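Ribosomal RNA processing protein 6 (Trypanosoma brucei brucei, PDB 4NLC) probably acts as a nuclear 3'-5' exoribonuclease of the exosome that trims single-stranded RNA during ribosomal RNA processing, here as its catalytic core. Local coordinates at residues P19-Y25 and E35-F41. The protein carries 1 engineered substitution. Numbering follows the deposited sequence.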
loop_
_atom_site.group_PDB
_atom_site.type_symbol
_atom_site.label_atom_id
_atom_site.label_comp_id
_atom_site.label_asym_id
_atom_site.label_seq_id
_atom_site.Cartn_x
_atom_site.Cartn_y
_atom_site.Cartn_z
ATOM N N PRO A 19 -8.774 -11.874 11.915
ATOM C CA PRO A 19 -8.805 -10.407 11.763
ATOM C C PRO A 19 -7.490 -9.728 12.174
ATOM O O PRO A 19 -6.825 -10.193 13.112
ATOM C CB PRO A 19 -9.959 -9.989 12.676
ATOM C CG PRO A 19 -10.837 -11.179 12.746
ATOM C CD PRO A 19 -9.912 -12.355 12.725
ATOM N N PHE A 20 -7.110 -8.643 11.465
ATOM C CA PHE A 20 -5.883 -7.893 11.740
ATOM C C PHE A 20 -5.887 -7.291 13.138
ATOM O O PHE A 20 -6.852 -6.638 13.519
ATOM C CB PHE A 20 -5.616 -6.813 10.651
ATOM C CG PHE A 20 -4.434 -5.898 10.896
ATOM C CD1 PHE A 20 -3.128 -6.363 10.754
ATOM C CD2 PHE A 20 -4.623 -4.568 11.259
ATOM C CE1 PHE A 20 -2.033 -5.511 10.971
ATOM C CE2 PHE A 20 -3.530 -3.711 11.448
ATOM C CZ PHE A 20 -2.240 -4.195 11.319
ATOM N N ARG A 21 -4.828 -7.542 13.911
ATOM C CA ARG A 21 -4.661 -6.975 15.246
ATOM C C ARG A 21 -3.429 -6.076 15.199
ATOM O O ARG A 21 -2.322 -6.575 14.975
ATOM C CB ARG A 21 -4.497 -8.054 16.320
ATOM C CG ARG A 21 -4.474 -7.459 17.728
ATOM C CD ARG A 21 -4.102 -8.455 18.810
ATOM N NE ARG A 21 -5.091 -9.523 18.966
ATOM C CZ ARG A 21 -6.169 -9.444 19.741
ATOM N NH1 ARG A 21 -6.411 -8.343 20.447
ATOM N NH2 ARG A 21 -7.016 -10.463 19.814
ATOM N N PRO A 22 -3.596 -4.749 15.337
ATOM C CA PRO A 22 -2.429 -3.865 15.211
ATOM C C PRO A 22 -1.550 -3.791 16.449
ATOM O O PRO A 22 -2.057 -3.694 17.555
ATOM C CB PRO A 22 -3.060 -2.501 14.905
ATOM C CG PRO A 22 -4.383 -2.550 15.548
ATOM C CD PRO A 22 -4.843 -3.982 15.530
ATOM N N VAL A 23 -0.240 -3.851 16.249
ATOM C CA VAL A 23 0.784 -3.641 17.274
ATOM C C VAL A 23 1.302 -2.260 16.874
ATOM O O VAL A 23 1.636 -2.056 15.700
ATOM C CB VAL A 23 1.915 -4.711 17.279
ATOM C CG1 VAL A 23 3.036 -4.313 18.237
ATOM C CG2 VAL A 23 1.364 -6.088 17.654
ATOM N N TYR A 24 1.301 -1.293 17.810
ATOM C CA TYR A 24 1.702 0.073 17.461
ATOM C C TYR A 24 2.358 0.828 18.628
ATOM O O TYR A 24 2.118 0.529 19.804
ATOM C CB TYR A 24 0.464 0.854 16.944
ATOM C CG TYR A 24 -0.586 1.043 18.014
ATOM C CD1 TYR A 24 -1.448 0.002 18.366
ATOM C CD2 TYR A 24 -0.649 2.218 18.756
ATOM C CE1 TYR A 24 -2.339 0.129 19.427
ATOM C CE2 TYR A 24 -1.593 2.386 19.764
ATOM C CZ TYR A 24 -2.415 1.329 20.117
ATOM O OH TYR A 24 -3.305 1.476 21.145
ATOM N N TYR A 25 3.101 1.882 18.274
ATOM C CA TYR A 25 3.789 2.754 19.205
ATOM C C TYR A 25 3.181 4.157 19.270
ATOM O O TYR A 25 2.756 4.712 18.247
ATOM C CB TYR A 25 5.271 2.822 18.849
ATOM C CG TYR A 25 6.020 1.543 19.152
ATOM C CD1 TYR A 25 5.882 0.413 18.339
ATOM C CD2 TYR A 25 6.903 1.468 20.227
ATOM C CE1 TYR A 25 6.589 -0.758 18.603
ATOM C CE2 TYR A 25 7.639 0.313 20.480
ATOM C CZ TYR A 25 7.475 -0.798 19.669
ATOM O OH TYR A 25 8.198 -1.936 19.934
ATOM N N GLU A 35 -6.809 -3.867 19.101
ATOM C CA GLU A 35 -7.938 -4.798 19.009
ATOM C C GLU A 35 -8.412 -4.940 17.576
ATOM O O GLU A 35 -8.442 -3.934 16.860
ATOM C CB GLU A 35 -9.108 -4.325 19.894
ATOM C CG GLU A 35 -8.751 -4.234 21.372
ATOM C CD GLU A 35 -9.848 -3.746 22.302
ATOM O OE1 GLU A 35 -10.790 -3.066 21.828
ATOM O OE2 GLU A 35 -9.749 -4.023 23.521
ATOM N N PRO A 36 -8.818 -6.165 17.142
ATOM C CA PRO A 36 -9.322 -6.332 15.765
ATOM C C PRO A 36 -10.538 -5.441 15.497
ATOM O O PRO A 36 -11.364 -5.246 16.394
ATOM C CB PRO A 36 -9.686 -7.822 15.698
ATOM C CG PRO A 36 -8.882 -8.470 16.774
ATOM C CD PRO A 36 -8.854 -7.451 17.876
ATOM N N GLY A 37 -10.605 -4.872 14.290
ATOM C CA GLY A 37 -11.687 -3.968 13.885
ATOM C C GLY A 37 -11.733 -2.612 14.589
ATOM O O GLY A 37 -12.699 -1.869 14.426
ATOM N N VAL A 38 -10.683 -2.267 15.363
ATOM C CA VAL A 38 -10.583 -1.006 16.097
ATOM C C VAL A 38 -9.334 -0.230 15.631
ATOM O O VAL A 38 -8.201 -0.706 15.737
ATOM C CB VAL A 38 -10.603 -1.208 17.646
ATOM C CG1 VAL A 38 -10.514 0.130 18.394
ATOM C CG2 VAL A 38 -11.844 -1.995 18.102
ATOM N N HIS A 39 -9.561 0.973 15.119
ATOM C CA HIS A 39 -8.498 1.893 14.749
ATOM C C HIS A 39 -8.032 2.472 16.103
ATOM O O HIS A 39 -8.846 3.094 16.795
ATOM C CB HIS A 39 -9.093 2.980 13.855
ATOM C CG HIS A 39 -8.109 3.930 13.271
ATOM N ND1 HIS A 39 -7.284 4.708 14.072
ATOM C CD2 HIS A 39 -7.925 4.272 11.977
ATOM C CE1 HIS A 39 -6.629 5.494 13.235
ATOM N NE2 HIS A 39 -6.974 5.254 11.960
ATOM N N PRO A 40 -6.763 2.261 16.526
ATOM C CA PRO A 40 -6.367 2.690 17.882
ATOM C C PRO A 40 -6.248 4.196 18.102
ATOM O O PRO A 40 -6.204 4.638 19.243
ATOM C CB PRO A 40 -5.056 1.956 18.120
ATOM C CG PRO A 40 -4.504 1.710 16.781
ATOM C CD PRO A 40 -5.668 1.519 15.862
ATOM N N PHE A 41 -6.230 4.981 17.034
ATOM C CA PHE A 41 -6.197 6.436 17.184
ATOM C C PHE A 41 -7.537 7.098 16.776
ATOM O O PHE A 41 -7.577 8.306 16.590
ATOM C CB PHE A 41 -4.986 7.033 16.448
ATOM C CG PHE A 41 -3.707 6.721 17.175
ATOM C CD1 PHE A 41 -3.355 7.417 18.328
ATOM C CD2 PHE A 41 -2.879 5.692 16.744
ATOM C CE1 PHE A 41 -2.188 7.088 19.033
ATOM C CE2 PHE A 41 -1.700 5.391 17.425
ATOM C CZ PHE A 41 -1.375 6.070 18.579
HETATM O O HOH W 1 -8.965 -5.755 12.232
#
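E35 and P36 lie against R21 just beyond the two-stranded antiparallel hairpin of 23-25 and 31-33, where a type II beta turn, E35 to V38, bends the outgoing chain, closed by the bond from V38 N to E35 O. P36 suits the turn's second position because its ring already fixes phi. Its CD sits over one face of the R21 guanidinium, 3.7 Å from NH1, while its CB meets P19 CB. The arginine chain runs extended, with CG anti to the backbone N (chi1 -174°), then bends at chi3 to lay its flat end on the proline; NH1 also hydrogen-bonds to G34 O. No direct hydrogen bond joins the two segments. Instead, P36 CA makes a CA-H...O contact of 3.4 Å with F20 O, and a water donates to that oxygen and accepts from G37 N. G37, with phi 68°, readily adopts the left-handed conformation the turn requires. Farther along, P40 presses a rigid, apolar ring on Y24: its CB lies 3.8 Å from the ring centroid, a CH-pi contact over the face. F41, in the N-cap position of helix 42-46, offers a wide hydrophobic ring beside Y24 and Y165. Its plane is turned 77° from that of Y24, in an oblique pair that brings F41 CE2 to 3.6 Å from Y24 CD2.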